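Local coordinates for formiminoglutamase (Trypanosoma cruzi, PDB 4MYK), which is an arginase-like manganese metalloenzyme that hydrolyses formiminoglutamate, acting on its formimino group, at residues L21-I35 against A78-T90. The protein carries 1 engineered substitution. Sequence-based numbering, arbitrary orientation.
Sequences LFSAQREEDADIVII and ASHLKLYDAGDIT
Residues 21-35 flank the start of strand 83-88 along both of its edges. On one edge strand 32-35 pairs with it in parallel. On the other, Leu83 turns its N and O to the loop from Leu21 to Ala24, which covers the start of this outermost strand. Leu83 N donates to Leu21 O at 2.8 Å. Water 2 donates to both Leu83 O and Ala24 O. Ile32 N to Lys82 O (weak), Tyr84 N to Ile32 O, Ile34 N to Tyr84 O and Ala86 N to Ile34 O make the parallel ladder. It joins strand 83-88 to strand 32-37 at one end of the parallel sheet of the arginase/deacetylase alpha/beta fold, away from the manganese site.

On the face toward helices 55-63 and 290-306, Leu83 CB sits over the centre of the Phe22 ring, a CH-pi contact 3.6 Å from the centroid. On the other, Glu27 CB lies over a face of the Tyr84 ring, 3.9 Å from the centroid. With chi1 at -168°, Tyr84 CG lies opposite the backbone N and the ring tucks against the 3-10 segment at Glu27. The Glu27 carboxylate reaches on to Lys104 and Arg111.

Asp31 OD2 accepts from Lys82 N at 3.0 Å through its anti lone pair and forms a long, weak salt bridge with Lys82 NZ. The shorter backbone bond probably holds the carboxylate more than the ammonium does.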
loop_
_atom_site.group_PDB
_atom_site.type_symbol
_atom_site.label_atom_id
_atom_site.label_comp_id
_atom_site.label_asym_id
_atom_site.label_seq_id
_atom_site.Cartn_x
_atom_site.Cartn_y
_atom_site.Cartn_z
ATOM N N LEU A 21 3.934 -30.553 -6.773
ATOM C CA LEU A 21 5.051 -30.651 -7.711
ATOM C C LEU A 21 6.268 -31.303 -7.056
ATOM O O LEU A 21 7.224 -31.677 -7.739
ATOM C CB LEU A 21 5.418 -29.265 -8.251
ATOM C CG LEU A 21 4.279 -28.480 -8.905
ATOM C CD1 LEU A 21 4.693 -27.051 -9.179
ATOM C CD2 LEU A 21 3.843 -29.176 -10.174
ATOM N N PHE A 22 6.218 -31.429 -5.727
ATOM C CA PHE A 22 7.253 -32.114 -4.952
ATOM C C PHE A 22 7.085 -33.637 -5.019
ATOM O O PHE A 22 6.924 -34.311 -4.003
ATOM C CB PHE A 22 7.223 -31.635 -3.501
ATOM C CG PHE A 22 7.767 -30.245 -3.312
ATOM C CD1 PHE A 22 6.936 -29.145 -3.416
ATOM C CD2 PHE A 22 9.114 -30.042 -3.032
ATOM C CE1 PHE A 22 7.438 -27.855 -3.244
ATOM C CE2 PHE A 22 9.622 -28.767 -2.860
ATOM C CZ PHE A 22 8.784 -27.669 -2.970
ATOM N N SER A 23 7.123 -34.159 -6.238
ATOM C CA SER A 23 6.918 -35.577 -6.512
ATOM C C SER A 23 8.252 -36.254 -6.850
ATOM O O SER A 23 8.324 -37.475 -6.998
ATOM C CB SER A 23 5.941 -35.733 -7.674
ATOM O OG SER A 23 6.402 -35.020 -8.810
ATOM N N ALA A 24 9.299 -35.445 -6.977
ATOM C CA ALA A 24 10.646 -35.944 -7.194
ATOM C C ALA A 24 11.123 -36.673 -5.941
ATOM O O ALA A 24 11.244 -36.071 -4.879
ATOM C CB ALA A 24 11.589 -34.781 -7.540
ATOM N N GLN A 25 11.382 -37.970 -6.056
ATOM C CA GLN A 25 11.850 -38.736 -4.904
ATOM C C GLN A 25 13.312 -38.436 -4.602
ATOM O O GLN A 25 13.692 -38.292 -3.440
ATOM C CB GLN A 25 11.654 -40.240 -5.127
ATOM C CG GLN A 25 10.192 -40.694 -5.164
ATOM C CD GLN A 25 9.634 -41.068 -3.789
ATOM O OE1 GLN A 25 8.698 -41.866 -3.688
ATOM N NE2 GLN A 25 10.210 -40.501 -2.727
ATOM N N ARG A 26 14.121 -38.351 -5.660
ATOM C CA ARG A 26 15.543 -38.017 -5.552
ATOM C C ARG A 26 15.815 -36.623 -6.104
ATOM O O ARG A 26 15.412 -36.293 -7.221
ATOM C CB ARG A 26 16.421 -39.035 -6.298
ATOM C CG ARG A 26 17.451 -39.752 -5.410
ATOM C CD ARG A 26 18.796 -40.031 -6.122
ATOM N NE ARG A 26 18.780 -41.179 -7.039
ATOM C CZ ARG A 26 19.061 -42.439 -6.700
ATOM N NH1 ARG A 26 19.381 -42.753 -5.448
ATOM N NH2 ARG A 26 19.024 -43.396 -7.621
ATOM N N GLU A 27 16.507 -35.818 -5.308
ATOM C CA GLU A 27 16.900 -34.474 -5.702
ATOM C C GLU A 27 17.369 -34.402 -7.151
ATOM O O GLU A 27 17.108 -33.414 -7.847
ATOM C CB GLU A 27 18.013 -33.971 -4.782
ATOM C CG GLU A 27 18.363 -32.515 -5.002
ATOM C CD GLU A 27 19.577 -32.079 -4.205
ATOM O OE1 GLU A 27 19.788 -32.627 -3.099
ATOM O OE2 GLU A 27 20.311 -31.182 -4.683
ATOM N N GLU A 28 18.065 -35.452 -7.592
ATOM C CA GLU A 28 18.687 -35.486 -8.918
ATOM C C GLU A 28 17.633 -35.401 -10.014
ATOM O O GLU A 28 17.940 -35.105 -11.174
ATOM C CB GLU A 28 19.506 -36.772 -9.095
ATOM C CG GLU A 28 20.222 -37.227 -7.837
ATOM C CD GLU A 28 21.462 -36.402 -7.533
ATOM O OE1 GLU A 28 22.307 -36.236 -8.446
ATOM O OE2 GLU A 28 21.595 -35.932 -6.377
ATOM N N ASP A 29 16.387 -35.662 -9.630
ATOM C CA ASP A 29 15.281 -35.745 -10.574
ATOM C C ASP A 29 14.428 -34.472 -10.605
ATOM O O ASP A 29 13.600 -34.284 -11.493
ATOM C CB ASP A 29 14.437 -36.985 -10.260
ATOM C CG ASP A 29 15.198 -38.288 -10.529
ATOM O OD1 ASP A 29 15.782 -38.423 -11.630
ATOM O OD2 ASP A 29 15.221 -39.166 -9.643
ATOM N N ALA A 30 14.652 -33.595 -9.634
ATOM C CA ALA A 30 13.958 -32.312 -9.575
ATOM C C ALA A 30 14.544 -31.294 -10.556
ATOM O O ALA A 30 15.767 -31.153 -10.669
ATOM C CB ALA A 30 13.994 -31.759 -8.163
ATOM N N ASP A 31 13.660 -30.588 -11.258
ATOM C CA ASP A 31 14.059 -29.495 -12.141
ATOM C C ASP A 31 14.554 -28.322 -11.303
ATOM O O ASP A 31 15.509 -27.632 -11.667
ATOM C CB ASP A 31 12.876 -29.052 -12.997
ATOM C CG ASP A 31 12.308 -30.180 -13.840
ATOM O OD1 ASP A 31 13.004 -30.619 -14.776
ATOM O OD2 ASP A 31 11.162 -30.614 -13.583
ATOM N N ILE A 32 13.897 -28.112 -10.170
ATOM C CA ILE A 32 14.213 -26.987 -9.310
ATOM C C ILE A 32 14.489 -27.500 -7.915
ATOM O O ILE A 32 13.731 -28.327 -7.386
ATOM C CB ILE A 32 13.042 -25.965 -9.261
ATOM C CG1 ILE A 32 12.803 -25.353 -10.649
ATOM C CG2 ILE A 32 13.297 -24.880 -8.194
ATOM C CD1 ILE A 32 11.420 -24.751 -10.828
ATOM N N VAL A 33 15.575 -27.012 -7.321
ATOM C CA VAL A 33 15.921 -27.396 -5.956
ATOM C C VAL A 33 15.972 -26.205 -4.980
ATOM O O VAL A 33 16.683 -25.229 -5.210
ATOM C CB VAL A 33 17.210 -28.260 -5.927
ATOM C CG1 VAL A 33 17.679 -28.510 -4.496
ATOM C CG2 VAL A 33 16.952 -29.586 -6.650
ATOM N N ILE A 34 15.178 -26.309 -3.911
ATOM C CA ILE A 34 15.085 -25.298 -2.856
ATOM C C ILE A 34 16.074 -25.569 -1.714
ATOM O O ILE A 34 16.108 -26.657 -1.141
ATOM C CB ILE A 34 13.659 -25.236 -2.251
ATOM C CG1 ILE A 34 12.620 -24.907 -3.321
ATOM C CG2 ILE A 34 13.597 -24.225 -1.124
ATOM C CD1 ILE A 34 11.202 -25.196 -2.882
ATOM N N ILE A 35 16.872 -24.557 -1.392
ATOM C CA ILE A 35 17.891 -24.658 -0.355
ATOM C C ILE A 35 17.666 -23.536 0.644
ATOM O O ILE A 35 17.546 -22.382 0.260
ATOM C CB ILE A 35 19.326 -24.532 -0.961
ATOM C CG1 ILE A 35 19.595 -25.670 -1.956
ATOM C CG2 ILE A 35 20.385 -24.511 0.138
ATOM C CD1 ILE A 35 20.630 -25.338 -3.034
ATOM N N ALA A 78 2.075 -25.624 -14.788
ATOM C CA ALA A 78 3.399 -26.039 -14.310
ATOM C C ALA A 78 3.363 -27.464 -13.781
ATOM O O ALA A 78 4.315 -27.921 -13.147
ATOM C CB ALA A 78 3.918 -25.078 -13.220
ATOM N N SER A 79 2.256 -28.155 -14.052
ATOM C CA SER A 79 2.018 -29.506 -13.553
ATOM C C SER A 79 3.145 -30.479 -13.870
ATOM O O SER A 79 3.316 -31.476 -13.170
ATOM C CB SER A 79 0.693 -30.045 -14.094
ATOM O OG SER A 79 -0.396 -29.355 -13.507
ATOM N N HIS A 80 3.912 -30.185 -14.916
ATOM C CA HIS A 80 4.966 -31.099 -15.366
ATOM C C HIS A 80 6.307 -30.958 -14.625
ATOM O O HIS A 80 7.178 -31.817 -14.756
ATOM C CB HIS A 80 5.174 -30.985 -16.886
ATOM C CG HIS A 80 6.013 -29.818 -17.301
ATOM N ND1 HIS A 80 5.475 -28.597 -17.654
ATOM C CD2 HIS A 80 7.354 -29.686 -17.428
ATOM C CE1 HIS A 80 6.448 -27.765 -17.977
ATOM N NE2 HIS A 80 7.600 -28.400 -17.844
ATOM N N LEU A 81 6.476 -29.884 -13.855
ATOM C CA LEU A 81 7.745 -29.633 -13.181
ATOM C C LEU A 81 7.829 -30.457 -11.912
ATOM O O LEU A 81 6.808 -30.790 -11.314
ATOM C CB LEU A 81 7.895 -28.153 -12.828
ATOM C CG LEU A 81 8.224 -27.147 -13.930
ATOM C CD1 LEU A 81 8.276 -25.732 -13.367
ATOM C CD2 LEU A 81 9.530 -27.502 -14.593
ATOM N N LYS A 82 9.051 -30.795 -11.510
ATOM C CA LYS A 82 9.281 -31.439 -10.221
ATOM C C LYS A 82 10.154 -30.553 -9.363
ATOM O O LYS A 82 11.204 -30.091 -9.803
ATOM C CB LYS A 82 9.917 -32.831 -10.374
ATOM C CG LYS A 82 8.938 -33.910 -10.820
ATOM C CD LYS A 82 9.659 -35.190 -11.158
ATOM C CE LYS A 82 10.901 -34.902 -11.979
ATOM N NZ LYS A 82 10.666 -33.927 -13.098
ATOM N N LEU A 83 9.688 -30.309 -8.142
ATOM C CA LEU A 83 10.422 -29.534 -7.159
ATOM C C LEU A 83 10.985 -30.462 -6.101
ATOM O O LEU A 83 10.419 -31.518 -5.819
ATOM C CB LEU A 83 9.502 -28.519 -6.484
ATOM C CG LEU A 83 9.322 -27.139 -7.107
ATOM C CD1 LEU A 83 9.403 -27.205 -8.625
ATOM C CD2 LEU A 83 8.000 -26.543 -6.645
ATOM N N TYR A 84 12.097 -30.056 -5.502
ATOM C CA TYR A 84 12.669 -30.792 -4.379
ATOM C C TYR A 84 13.196 -29.804 -3.371
ATOM O O TYR A 84 13.804 -28.799 -3.732
ATOM C CB TYR A 84 13.791 -31.724 -4.830
ATOM C CG TYR A 84 14.221 -32.709 -3.777
ATOM C CD1 TYR A 84 15.285 -32.427 -2.921
ATOM C CD2 TYR A 84 13.567 -33.931 -3.630
ATOM C CE1 TYR A 84 15.692 -33.340 -1.950
ATOM C CE2 TYR A 84 13.967 -34.846 -2.664
ATOM C CZ TYR A 84 15.029 -34.544 -1.829
ATOM O OH TYR A 84 15.426 -35.445 -0.868
ATOM N N ASP A 85 12.948 -30.101 -2.106
ATOM C CA ASP A 85 13.351 -29.239 -1.012
ATOM C C ASP A 85 14.534 -29.911 -0.336
ATOM O O ASP A 85 14.368 -30.874 0.413
ATOM C CB ASP A 85 12.167 -29.083 -0.060
ATOM C CG ASP A 85 12.422 -28.095 1.045
ATOM O OD1 ASP A 85 13.569 -27.630 1.196
ATOM O OD2 ASP A 85 11.465 -27.798 1.787
ATOM N N ALA A 86 15.735 -29.421 -0.624
ATOM C CA ALA A 86 16.954 -30.019 -0.081
ATOM C C ALA A 86 17.234 -29.663 1.386
ATOM O O ALA A 86 18.219 -30.133 1.971
ATOM C CB ALA A 86 18.143 -29.662 -0.948
ATOM N N GLY A 87 16.380 -28.821 1.967
ATOM C CA GLY A 87 16.502 -28.440 3.363
ATOM C C GLY A 87 17.380 -27.231 3.619
ATOM O O GLY A 87 17.657 -26.453 2.711
ATOM N N ASP A 88 17.817 -27.089 4.873
ATOM C CA ASP A 88 18.656 -25.970 5.315
ATOM C C ASP A 88 20.139 -26.325 5.324
ATOM O O ASP A 88 20.524 -27.442 5.662
ATOM C CB ASP A 88 18.262 -25.490 6.724
ATOM C CG ASP A 88 16.981 -24.674 6.741
ATOM O OD1 ASP A 88 16.521 -24.217 5.670
ATOM O OD2 ASP A 88 16.440 -24.482 7.845
ATOM N N ILE A 89 20.961 -25.355 4.945
ATOM C CA ILE A 89 22.398 -25.456 5.108
ATOM C C ILE A 89 22.732 -25.127 6.557
ATOM O O ILE A 89 22.558 -23.990 6.991
ATOM C CB ILE A 89 23.133 -24.461 4.188
ATOM C CG1 ILE A 89 22.854 -24.787 2.719
ATOM C CG2 ILE A 89 24.625 -24.480 4.460
ATOM C CD1 ILE A 89 23.228 -26.205 2.325
ATOM N N THR A 90 23.199 -26.117 7.309
ATOM C CA THR A 90 23.525 -25.899 8.715
ATOM C C THR A 90 24.981 -26.201 8.997
ATOM O O THR A 90 25.536 -27.151 8.454
ATOM C CB THR A 90 22.667 -26.770 9.630
ATOM O OG1 THR A 90 22.442 -28.035 8.994
ATOM C CG2 THR A 90 21.329 -26.086 9.915
HETATM O O HOH W 1 5.769 -33.497 -10.665
HETATM O O HOH W 2 10.173 -33.789 -4.156
#